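Local structure of inactive glucansucrase (Lactobacillus reuteri, 5JBD) at residues A[537-542]-A[613-618]; A[660-665]-A[721-726]. The protein is an inactive member of glycosyl hydrolase family 70, with a TIM-barrel core and a bound calcium ion. All blocks are in the same frame, centred on the assembly; numbering follows the deposited sequence.

Interaction 1: residues A[537-542]-A[613-618]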
# COMPACT_ATOMS: atom_id res chain seq x y z
N MET A 537 -13.70 22.46 25.81
CA MET A 537 -12.33 22.88 25.46
C MET A 537 -12.39 24.07 24.50
O MET A 537 -13.33 24.19 23.71
CB MET A 537 -11.55 21.70 24.83
CG MET A 537 -10.11 22.00 24.37
SD MET A 537 -9.29 20.62 23.51
CE MET A 537 -8.74 19.64 24.90
N ALA A 538 -11.39 24.95 24.59
CA ALA A 538 -11.15 25.98 23.58
C ALA A 538 -9.77 25.76 22.98
O ALA A 538 -8.78 25.66 23.71
CB ALA A 538 -11.25 27.36 24.20
N VAL A 539 -9.72 25.68 21.66
CA VAL A 539 -8.49 25.59 20.90
C VAL A 539 -8.34 26.86 20.03
O VAL A 539 -9.20 27.15 19.20
CB VAL A 539 -8.50 24.34 20.01
CG1 VAL A 539 -7.30 24.31 19.07
CG2 VAL A 539 -8.54 23.09 20.88
N LEU A 540 -7.25 27.59 20.23
CA LEU A 540 -6.96 28.83 19.50
C LEU A 540 -5.81 28.57 18.55
O LEU A 540 -4.72 28.21 18.99
CB LEU A 540 -6.58 29.96 20.46
CG LEU A 540 -7.72 30.82 21.00
CD1 LEU A 540 -8.83 29.97 21.60
CD2 LEU A 540 -7.20 31.83 22.02
N VAL A 541 -6.04 28.76 17.25
CA VAL A 541 -5.04 28.52 16.25
C VAL A 541 -4.97 29.68 15.25
O VAL A 541 -5.98 30.05 14.66
CB VAL A 541 -5.35 27.22 15.49
CG1 VAL A 541 -4.38 27.03 14.33
CG2 VAL A 541 -5.30 26.05 16.45
N GLY A 542 -3.75 30.22 15.08
CA GLY A 542 -3.45 31.25 14.06
C GLY A 542 -2.33 30.81 13.15
O GLY A 542 -1.47 30.04 13.57
N LEU A 613 -0.70 29.06 18.91
CA LEU A 613 -1.44 27.92 19.47
C LEU A 613 -1.76 28.16 20.93
O LEU A 613 -0.86 28.50 21.72
CB LEU A 613 -0.65 26.59 19.32
CG LEU A 613 -1.32 25.34 19.92
CD1 LEU A 613 -2.71 25.08 19.31
CD2 LEU A 613 -0.43 24.12 19.77
N GLY A 614 -3.03 28.00 21.30
CA GLY A 614 -3.44 28.02 22.70
C GLY A 614 -4.55 27.01 22.96
O GLY A 614 -5.43 26.85 22.12
N VAL A 615 -4.52 26.34 24.11
CA VAL A 615 -5.58 25.40 24.49
C VAL A 615 -5.99 25.58 25.95
O VAL A 615 -5.11 25.60 26.86
CB VAL A 615 -5.14 23.94 24.23
CG1 VAL A 615 -6.31 22.98 24.51
CG2 VAL A 615 -4.64 23.80 22.81
N TRP A 616 -7.30 25.68 26.19
CA TRP A 616 -7.88 25.89 27.53
C TRP A 616 -8.86 24.79 27.88
O TRP A 616 -9.70 24.43 27.05
CB TRP A 616 -8.62 27.25 27.60
CG TRP A 616 -7.67 28.39 27.37
CD1 TRP A 616 -7.35 28.96 26.19
CD2 TRP A 616 -6.89 29.05 28.36
NE1 TRP A 616 -6.42 29.95 26.38
CE2 TRP A 616 -6.11 30.03 27.71
CE3 TRP A 616 -6.76 28.90 29.76
CZ2 TRP A 616 -5.22 30.86 28.39
CZ3 TRP A 616 -5.86 29.74 30.44
CH2 TRP A 616 -5.10 30.70 29.75
N VAL A 617 -8.77 24.28 29.11
CA VAL A 617 -9.72 23.28 29.63
C VAL A 617 -10.17 23.62 31.05
O VAL A 617 -9.44 24.28 31.78
CB VAL A 617 -9.13 21.84 29.62
CG1 VAL A 617 -8.84 21.40 28.19
CG2 VAL A 617 -7.88 21.72 30.48
N PRO A 618 -11.37 23.16 31.44
CA PRO A 618 -11.80 23.40 32.82
C PRO A 618 -10.83 22.88 33.90
O PRO A 618 -10.22 21.83 33.73
CB PRO A 618 -13.14 22.66 32.91
CG PRO A 618 -13.65 22.63 31.50
CD PRO A 618 -12.42 22.50 30.64
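M537, V615 and V617 form the apolar centre of this contact between two antiparallel strands, neighbours in the branched antiparallel sheet, most of which is inserted between barrel strands 460-464 and 652-654. The side chain of M537 starts anti to its own N (chi1 178°) and runs straight through chi2; this extended part lays CG and SD against V615, and the bend at chi3 turns CE to V617. Its SD lies 3.9 Å from V615 CG1, the two side chains meeting at a slant, whereas its CE reaches V617 CG1 at 3.7 Å with both chains running side by side in the same direction. Further along the same face, V541 and L613 also lie alongside each other, V541 CG2 being 4.0 Å from L613 CD1. V539, opposite V615, comes between them, its CG2 4.3 Å from V615 CG1. Helix 446-455 packs on this face, its A451 touching both V539 and L613.

A538, L540 and W616 belong to the other face, where strand 596-605 lies against L540 and W616, through V599 in both cases. G614 is paired with L540 here and puts no side chain beside it, and L540 CB lies 3.7 Å from G614 O.

The polar edge is a regular antiparallel ladder, with segment axes 4.6 Å apart and 174° between their directions. A538 with W616 and L540 with G614 are hydrogen-bonded pairs, each joined by two backbone hydrogen bonds; V539 with V615 and V541 with L613 are non-hydrogen-bonded. Strands 510-515 and 564-571 continue the sheet on the outer edges of the two strands. The shortest bond, L540 N to G614 O at 2.7 Å, is nearly straight, with 176° at the hydrogen.

Interaction 2: residues A[660-665]-A[721-726]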
# COMPACT_ATOMS: atom_id res chain seq x y z
N GLN A 660 10.32 2.09 9.15
CA GLN A 660 10.62 1.36 10.36
C GLN A 660 11.75 0.38 10.01
O GLN A 660 11.68 -0.28 8.98
CB GLN A 660 9.36 0.63 10.82
CG GLN A 660 9.39 0.13 12.24
CD GLN A 660 8.11 -0.58 12.62
OE1 GLN A 660 7.00 -0.18 12.23
NE2 GLN A 660 8.25 -1.65 13.39
N PRO A 661 12.80 0.32 10.84
CA PRO A 661 13.92 -0.57 10.52
C PRO A 661 13.64 -2.04 10.86
O PRO A 661 12.72 -2.34 11.63
CB PRO A 661 15.03 -0.05 11.44
CG PRO A 661 14.29 0.40 12.66
CD PRO A 661 13.00 1.02 12.12
N GLU A 662 14.43 -2.95 10.28
CA GLU A 662 14.41 -4.34 10.71
C GLU A 662 14.90 -4.38 12.17
O GLU A 662 15.80 -3.62 12.53
CB GLU A 662 15.30 -5.20 9.81
CG GLU A 662 14.78 -5.35 8.38
CD GLU A 662 13.52 -6.22 8.25
OE1 GLU A 662 13.20 -7.01 9.18
OE2 GLU A 662 12.86 -6.15 7.20
N PRO A 663 14.26 -5.19 13.03
CA PRO A 663 14.62 -5.19 14.45
C PRO A 663 15.99 -5.82 14.70
O PRO A 663 16.35 -6.82 14.06
CB PRO A 663 13.53 -6.03 15.11
CG PRO A 663 13.10 -6.96 14.04
CD PRO A 663 13.23 -6.22 12.74
N THR A 664 16.74 -5.26 15.63
CA THR A 664 18.10 -5.72 15.94
C THR A 664 18.14 -6.85 16.98
O THR A 664 19.20 -7.42 17.22
CB THR A 664 18.96 -4.54 16.43
OG1 THR A 664 18.24 -3.77 17.41
CG2 THR A 664 19.32 -3.64 15.25
N SER A 665 17.00 -7.15 17.59
CA SER A 665 16.88 -8.26 18.53
C SER A 665 15.42 -8.71 18.59
O SER A 665 14.53 -8.06 18.03
CB SER A 665 17.32 -7.82 19.93
OG SER A 665 16.44 -6.84 20.46
N PRO A 721 10.49 -14.46 11.21
CA PRO A 721 9.54 -13.37 11.51
C PRO A 721 9.37 -12.39 10.34
O PRO A 721 10.20 -12.35 9.43
CB PRO A 721 10.17 -12.68 12.73
CG PRO A 721 11.63 -12.97 12.62
CD PRO A 721 11.74 -14.33 11.99
N THR A 722 8.27 -11.63 10.36
CA THR A 722 8.12 -10.50 9.44
C THR A 722 8.96 -9.38 10.04
O THR A 722 9.65 -9.60 11.05
CB THR A 722 6.64 -10.08 9.31
OG1 THR A 722 6.19 -9.55 10.56
CG2 THR A 722 5.78 -11.29 8.90
N LYS A 723 8.92 -8.18 9.47
CA LYS A 723 9.58 -7.05 10.12
C LYS A 723 9.14 -6.91 11.58
O LYS A 723 9.96 -6.61 12.45
CB LYS A 723 9.32 -5.73 9.37
CG LYS A 723 10.18 -4.56 9.88
CD LYS A 723 9.79 -3.21 9.29
CE LYS A 723 10.24 -3.07 7.85
NZ LYS A 723 9.95 -1.71 7.32
N TYR A 724 7.85 -7.17 11.84
CA TYR A 724 7.20 -6.83 13.11
C TYR A 724 7.37 -7.92 14.17
O TYR A 724 7.31 -7.63 15.38
CB TYR A 724 5.71 -6.52 12.87
CG TYR A 724 5.52 -5.54 11.72
CD1 TYR A 724 5.89 -4.21 11.85
CD2 TYR A 724 5.05 -5.97 10.48
CE1 TYR A 724 5.77 -3.31 10.80
CE2 TYR A 724 4.91 -5.09 9.42
CZ TYR A 724 5.27 -3.74 9.58
OH TYR A 724 5.15 -2.87 8.52
N GLY A 725 7.57 -9.16 13.73
CA GLY A 725 7.71 -10.32 14.61
C GLY A 725 7.03 -11.56 14.04
O GLY A 725 6.79 -11.65 12.84
N SER A 726 6.80 -12.54 14.93
CA SER A 726 6.14 -13.80 14.60
C SER A 726 4.62 -13.71 14.82
O SER A 726 4.13 -12.80 15.50
CB SER A 726 6.70 -14.93 15.46
OG SER A 726 6.43 -14.70 16.84
O HOH W 1 12.36 -9.36 10.75
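K723 reaches across to the loop 660-665 with its whole side chain, and it has far more surface buried by the contact than any other residue. Its first two torsions are extended, and a turn at chi3 then brings the ammonium group to the backbone of Q660. The bond from K723 NZ to Q660 O measures 2.8 Å; the donor stands 22° off the carbonyl plane and makes an angle of 144° at the oxygen. Y703 O is a second acceptor for the same NZ, so two main-chain carbonyls hold the charged end. On the way there, K723 CG passes 3.8 Å from P661 O.

Both segments are loops of the TIM-barrel core of this family 70 protein: 660-665 lies between strand 652-654 of the parallel barrel sheet and helix 670-676, while the loop 721-726 leads into helix 727-739, with S726 as its N-cap. An ST turn shapes the second loop, Y724 N donating to T722 OG1 at 3.2 Å.

Q660, second in buried area, sends its extended side chain to the Y724 ring. There OE1 sits in the ring plane at the edge, 3.7 Å from Y724 CE1, and the amide is turned 64° against the ring. Y724 OH bonds to E705 O, which fixes the far end of that ring.

E662 crosses the lysine at about a right angle, and its OE1 lies 3.7 Å from K723 CA. The opposite charges do not meet, E662 OE2 being 5.3 Å from K723 NZ; instead one water donates to both E662 OE1 and T722 O. Beside it, P663 CD rests 3.3 Å from K723 O.

Interactions 1 and 2 follow each other in the chain, the first closing at residue 618 before the second opens at 660. Their centres are 40 Å apart and their nearest atoms about 27 Å, so they do not touch and share no helix or strand. Interaction 1 lies 36 Å from the centre of the chain, within an antiparallel sheet; interaction 2 lies at 19 Å, among loops attached to the parallel barrel sheet. Strand 652-654 enters that sheet beside strand 460-464, which precedes interaction 1 in sequence. The antiparallel sheet is thus largely built between two adjacent barrel strands, and the chain returns to the barrel before interaction 2 forms.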